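Local coordinates for twitching motility pilus retraction protein (Geobacter sulfurreducens PCA, PDB 5ZFQ) that probably hydrolyses ATP as a hexameric motor to drive retraction of the type IV pilus, powering twitching motility, at residues A[295-307]-A[347-361]. Residues are numbered along the deposited sequence; the frame is centred on the assembly and turned at random.
Sequences LPNVSGKGRVLAL and SLFSLLQKRRISLDV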
loop_
_atom_site.group_PDB
_atom_site.type_symbol
_atom_site.label_atom_id
_atom_site.label_comp_id
_atom_site.label_asym_id
_atom_site.label_seq_id
_atom_site.Cartn_x
_atom_site.Cartn_y
_atom_site.Cartn_z
ATOM N N LEU A 295 -36.043 -19.071 6.350
ATOM C CA LEU A 295 -36.375 -19.102 7.764
ATOM C C LEU A 295 -36.619 -20.539 8.183
ATOM O O LEU A 295 -36.811 -21.391 7.328
ATOM C CB LEU A 295 -37.605 -18.230 8.039
ATOM C CG LEU A 295 -37.368 -16.747 7.730
ATOM C CD1 LEU A 295 -38.664 -15.980 7.785
ATOM C CD2 LEU A 295 -36.358 -16.162 8.700
ATOM N N PRO A 296 -36.576 -20.825 9.496
ATOM C CA PRO A 296 -37.022 -22.136 9.979
ATOM C C PRO A 296 -38.538 -22.263 9.943
ATOM O O PRO A 296 -39.226 -21.270 10.155
ATOM C CB PRO A 296 -36.508 -22.172 11.426
ATOM C CG PRO A 296 -36.364 -20.769 11.823
ATOM C CD PRO A 296 -35.943 -20.039 10.569
ATOM N N ASN A 297 -39.073 -23.448 9.681
ATOM C CA ASN A 297 -40.515 -23.584 9.799
ATOM C C ASN A 297 -40.899 -23.642 11.276
ATOM O O ASN A 297 -40.034 -23.819 12.148
ATOM C CB ASN A 297 -41.049 -24.808 9.034
ATOM C CG ASN A 297 -40.287 -26.097 9.338
ATOM O OD1 ASN A 297 -39.782 -26.298 10.447
ATOM N ND2 ASN A 297 -40.221 -26.985 8.345
ATOM N N VAL A 298 -42.186 -23.449 11.557
ATOM C CA VAL A 298 -42.680 -23.527 12.929
ATOM C C VAL A 298 -42.167 -24.817 13.597
ATOM O O VAL A 298 -41.729 -24.802 14.752
ATOM C CB VAL A 298 -44.226 -23.426 12.961
ATOM C CG1 VAL A 298 -44.852 -24.416 11.980
ATOM C CG2 VAL A 298 -44.743 -23.661 14.377
ATOM N N SER A 299 -42.160 -25.903 12.823
ATOM C CA SER A 299 -41.592 -27.185 13.237
ATOM C C SER A 299 -40.122 -27.083 13.669
ATOM O O SER A 299 -39.762 -27.540 14.747
ATOM C CB SER A 299 -41.736 -28.206 12.097
ATOM O OG SER A 299 -40.707 -29.170 12.155
ATOM N N GLY A 300 -39.278 -26.491 12.826
ATOM C CA GLY A 300 -37.851 -26.410 13.097
ATOM C C GLY A 300 -37.036 -27.395 12.276
ATOM O O GLY A 300 -35.829 -27.227 12.108
ATOM N N LYS A 301 -37.697 -28.422 11.748
ATOM C CA LYS A 301 -37.008 -29.511 11.069
ATOM C C LYS A 301 -36.931 -29.276 9.563
ATOM O O LYS A 301 -36.679 -30.209 8.793
ATOM C CB LYS A 301 -37.710 -30.838 11.351
ATOM C CG LYS A 301 -38.178 -30.984 12.792
ATOM C CD LYS A 301 -37.752 -32.315 13.429
ATOM C CE LYS A 301 -38.190 -32.406 14.906
ATOM N NZ LYS A 301 -37.041 -32.410 15.866
ATOM N N GLY A 302 -37.156 -28.031 9.146
ATOM C CA GLY A 302 -37.093 -27.663 7.741
ATOM C C GLY A 302 -37.095 -26.160 7.563
ATOM O O GLY A 302 -37.125 -25.425 8.536
ATOM N N ARG A 303 -37.062 -25.697 6.320
ATOM C CA ARG A 303 -36.943 -24.262 6.043
ATOM C C ARG A 303 -37.893 -23.762 4.956
ATOM O O ARG A 303 -38.000 -24.369 3.891
ATOM C CB ARG A 303 -35.508 -23.912 5.637
ATOM C CG ARG A 303 -34.499 -24.045 6.766
ATOM C CD ARG A 303 -33.182 -23.373 6.425
ATOM N NE ARG A 303 -32.390 -24.125 5.446
ATOM C CZ ARG A 303 -31.332 -23.622 4.808
ATOM N NH1 ARG A 303 -30.963 -22.360 5.038
ATOM N NH2 ARG A 303 -30.644 -24.365 3.937
ATOM N N VAL A 304 -38.489 -22.607 5.202
ATOM C CA VAL A 304 -39.389 -21.950 4.279
ATOM C C VAL A 304 -38.761 -20.674 3.755
ATOM O O VAL A 304 -37.918 -20.107 4.374
ATOM C CB VAL A 304 -40.742 -21.629 4.904
ATOM C CG1 VAL A 304 -41.440 -22.894 5.287
ATOM C CG2 VAL A 304 -40.586 -20.755 6.114
ATOM N N LEU A 305 -39.189 -20.237 2.590
ATOM C CA LEU A 305 -38.640 -19.063 1.978
ATOM C C LEU A 305 -39.455 -17.808 2.138
ATOM O O LEU A 305 -40.634 -17.816 1.985
ATOM C CB LEU A 305 -38.404 -19.326 0.509
ATOM C CG LEU A 305 -37.728 -18.178 -0.208
ATOM C CD1 LEU A 305 -36.247 -18.202 0.030
ATOM C CD2 LEU A 305 -38.033 -18.167 -1.680
ATOM N N ALA A 306 -38.780 -16.738 2.506
ATOM C CA ALA A 306 -39.355 -15.426 2.651
ATOM C C ALA A 306 -38.679 -14.607 1.565
ATOM O O ALA A 306 -37.503 -14.665 1.366
ATOM C CB ALA A 306 -39.122 -14.869 4.019
ATOM N N LEU A 307 -39.446 -13.803 0.885
ATOM C CA LEU A 307 -38.928 -13.167 -0.308
ATOM C C LEU A 307 -39.449 -11.746 -0.481
ATOM O O LEU A 307 -40.668 -11.496 -0.460
ATOM C CB LEU A 307 -39.283 -14.017 -1.536
ATOM C CG LEU A 307 -38.946 -13.508 -2.935
ATOM C CD1 LEU A 307 -37.462 -13.681 -3.294
ATOM C CD2 LEU A 307 -39.861 -14.203 -3.937
ATOM N N SER A 347 -44.338 -10.598 2.717
ATOM C CA SER A 347 -43.988 -12.016 2.621
ATOM C C SER A 347 -44.088 -12.701 3.979
ATOM O O SER A 347 -44.703 -13.767 4.092
ATOM C CB SER A 347 -42.569 -12.196 2.056
ATOM O OG SER A 347 -42.273 -13.568 1.831
ATOM N N LEU A 348 -43.466 -12.102 4.999
ATOM C CA LEU A 348 -43.550 -12.638 6.364
ATOM C C LEU A 348 -45.014 -12.793 6.802
ATOM O O LEU A 348 -45.406 -13.819 7.370
ATOM C CB LEU A 348 -42.798 -11.742 7.355
ATOM C CG LEU A 348 -41.275 -11.818 7.343
ATOM C CD1 LEU A 348 -40.640 -10.690 8.168
ATOM C CD2 LEU A 348 -40.846 -13.156 7.851
ATOM N N PHE A 349 -45.810 -11.764 6.517
ATOM C CA PHE A 349 -47.220 -11.750 6.878
ATOM C C PHE A 349 -47.945 -12.915 6.215
ATOM O O PHE A 349 -48.883 -13.488 6.774
ATOM C CB PHE A 349 -47.851 -10.407 6.478
ATOM C CG PHE A 349 -49.340 -10.365 6.634
ATOM C CD1 PHE A 349 -49.914 -10.042 7.862
ATOM C CD2 PHE A 349 -50.176 -10.643 5.552
ATOM C CE1 PHE A 349 -51.300 -9.996 8.018
ATOM C CE2 PHE A 349 -51.558 -10.604 5.698
ATOM C CZ PHE A 349 -52.120 -10.273 6.937
ATOM N N SER A 350 -47.488 -13.264 5.019
ATOM C CA SER A 350 -48.098 -14.319 4.236
ATOM C C SER A 350 -47.728 -15.679 4.835
ATOM O O SER A 350 -48.572 -16.576 4.958
ATOM C CB SER A 350 -47.655 -14.204 2.772
ATOM O OG SER A 350 -48.289 -15.171 1.958
ATOM N N LEU A 351 -46.464 -15.822 5.219
ATOM C CA LEU A 351 -46.004 -17.056 5.850
ATOM C C LEU A 351 -46.724 -17.317 7.175
ATOM O O LEU A 351 -47.008 -18.467 7.516
ATOM C CB LEU A 351 -44.489 -17.023 6.059
ATOM C CG LEU A 351 -43.745 -17.139 4.726
ATOM C CD1 LEU A 351 -42.242 -16.889 4.877
ATOM C CD2 LEU A 351 -44.038 -18.508 4.088
ATOM N N LEU A 352 -47.032 -16.248 7.903
ATOM C CA LEU A 352 -47.763 -16.357 9.162
ATOM C C LEU A 352 -49.227 -16.804 8.982
ATOM O O LEU A 352 -49.709 -17.639 9.749
ATOM C CB LEU A 352 -47.704 -15.025 9.912
ATOM C CG LEU A 352 -46.341 -14.755 10.544
ATOM C CD1 LEU A 352 -46.262 -13.325 11.074
ATOM C CD2 LEU A 352 -46.066 -15.776 11.656
ATOM N N GLN A 353 -49.924 -16.257 7.983
ATOM C CA GLN A 353 -51.303 -16.668 7.681
ATOM C C GLN A 353 -51.392 -18.162 7.423
ATOM O O GLN A 353 -52.323 -18.836 7.885
ATOM C CB GLN A 353 -51.860 -15.922 6.458
ATOM C CG GLN A 353 -52.004 -14.430 6.627
ATOM C CD GLN A 353 -52.564 -14.061 7.985
ATOM O OE1 GLN A 353 -53.569 -14.624 8.430
ATOM N NE2 GLN A 353 -51.910 -13.117 8.660
ATOM N N LYS A 354 -50.413 -18.654 6.671
ATOM C CA LYS A 354 -50.351 -20.040 6.246
ATOM C C LYS A 354 -49.723 -20.915 7.328
ATOM O O LYS A 354 -49.614 -22.132 7.158
ATOM C CB LYS A 354 -49.553 -20.157 4.939
ATOM C CG LYS A 354 -50.077 -19.311 3.780
ATOM C CD LYS A 354 -49.164 -19.478 2.574
ATOM C CE LYS A 354 -49.569 -18.607 1.390
ATOM N NZ LYS A 354 -48.469 -18.566 0.367
ATOM N N ARG A 355 -49.308 -20.277 8.424
ATOM C CA ARG A 355 -48.661 -20.938 9.563
ATOM C C ARG A 355 -47.402 -21.719 9.178
ATOM O O ARG A 355 -47.156 -22.816 9.689
ATOM C CB ARG A 355 -49.640 -21.879 10.269
ATOM C CG ARG A 355 -50.817 -21.199 10.961
ATOM C CD ARG A 355 -51.841 -22.234 11.328
ATOM N NE ARG A 355 -53.016 -21.664 11.972
ATOM C CZ ARG A 355 -54.038 -21.102 11.322
ATOM N NH1 ARG A 355 -54.034 -21.002 9.994
ATOM N NH2 ARG A 355 -55.068 -20.633 12.011
ATOM N N ARG A 356 -46.607 -21.147 8.283
ATOM C CA ARG A 356 -45.361 -21.770 7.852
ATOM C C ARG A 356 -44.186 -21.370 8.760
ATOM O O ARG A 356 -43.235 -22.133 8.914
ATOM C CB ARG A 356 -45.062 -21.399 6.398
ATOM C CG ARG A 356 -46.269 -21.490 5.451
ATOM C CD ARG A 356 -46.622 -22.933 5.058
ATOM N NE ARG A 356 -45.456 -23.725 4.635
ATOM C CZ ARG A 356 -44.742 -23.515 3.525
ATOM N NH1 ARG A 356 -45.051 -22.515 2.690
ATOM N NH2 ARG A 356 -43.705 -24.306 3.254
ATOM N N ILE A 357 -44.268 -20.178 9.354
ATOM C CA ILE A 357 -43.280 -19.699 10.326
ATOM C C ILE A 357 -43.967 -19.215 11.601
ATOM O O ILE A 357 -45.172 -18.977 11.604
ATOM C CB ILE A 357 -42.407 -18.537 9.761
ATOM C CG1 ILE A 357 -43.216 -17.235 9.665
ATOM C CG2 ILE A 357 -41.805 -18.900 8.426
ATOM C CD1 ILE A 357 -42.429 -16.087 9.067
ATOM N N SER A 358 -43.206 -19.055 12.681
ATOM C CA SER A 358 -43.795 -18.601 13.942
ATOM C C SER A 358 -43.624 -17.096 14.135
ATOM O O SER A 358 -42.737 -16.484 13.542
ATOM C CB SER A 358 -43.186 -19.352 15.126
ATOM O OG SER A 358 -41.897 -18.852 15.435
ATOM N N LEU A 359 -44.486 -16.515 14.961
ATOM C CA LEU A 359 -44.463 -15.089 15.253
ATOM C C LEU A 359 -43.080 -14.616 15.753
ATOM O O LEU A 359 -42.625 -13.546 15.349
ATOM C CB LEU A 359 -45.562 -14.741 16.280
ATOM C CG LEU A 359 -45.915 -13.255 16.509
ATOM C CD1 LEU A 359 -46.641 -12.650 15.315
ATOM C CD2 LEU A 359 -46.709 -13.019 17.792
ATOM N N ASP A 360 -42.417 -15.405 16.608
ATOM C CA ASP A 360 -41.063 -15.071 17.099
ATOM C C ASP A 360 -40.090 -14.881 15.953
ATOM O O ASP A 360 -39.462 -13.830 15.805
ATOM C CB ASP A 360 -40.486 -16.154 18.027
ATOM C CG ASP A 360 -41.145 -16.181 19.393
ATOM O OD1 ASP A 360 -41.910 -15.236 19.700
ATOM O OD2 ASP A 360 -40.858 -17.121 20.179
ATOM N N VAL A 361 -39.963 -15.927 15.150
ATOM C CA VAL A 361 -39.043 -15.918 14.035
ATOM C C VAL A 361 -39.410 -14.804 13.060
ATOM O O VAL A 361 -38.546 -14.045 12.621
ATOM C CB VAL A 361 -39.034 -17.277 13.336
ATOM C CG1 VAL A 361 -38.070 -17.266 12.157
ATOM C CG2 VAL A 361 -38.647 -18.346 14.342
#
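Leu307 N donates to Ser347 OG at 3.0 Å, and at 171° the bond is nearly straight. It joins a beta hairpin, the last two strands of the mixed sheet of the RecA-like ATPase domain, to two consecutive helices and the turn between them. The serine hydroxyl reaches from the first helix to the edge strand. The second polar link is Val298 N to Arg356 O, 3.1 Å. Here the donor lies above the carbonyl plane, 43° out of it. One bond lies in the hairpin loop, the other along its second strand. Strand 303-307 runs roughly antiparallel to helix 347-353, at 147°. That helix closes with a Schellman motif at Arg355, and Ser358 occupies the N-cap position of the next helix.

Between the polar links the contact is mostly apolar. Val304 sends CG2 to Ile357 CG2, while its CG1 sits over one face of the Arg356 guanidinium. The arginine chain folds back at chi2 and chi3 to bring NH2 within 3.4 Å of Val304 CG1. Leu351 CD1 meets Ala306 CB. Leu295 and Leu348 cross at about a right angle, and Leu295 CD1 lies 3.6 Å from Leu348 CD2. Leu295 also packs on Phe284 of a neighbouring subunit, so this corner reaches the hexamer interface. Val361 CG1 lies against the Pro296 ring, 3.8 Å from Pro296 CD.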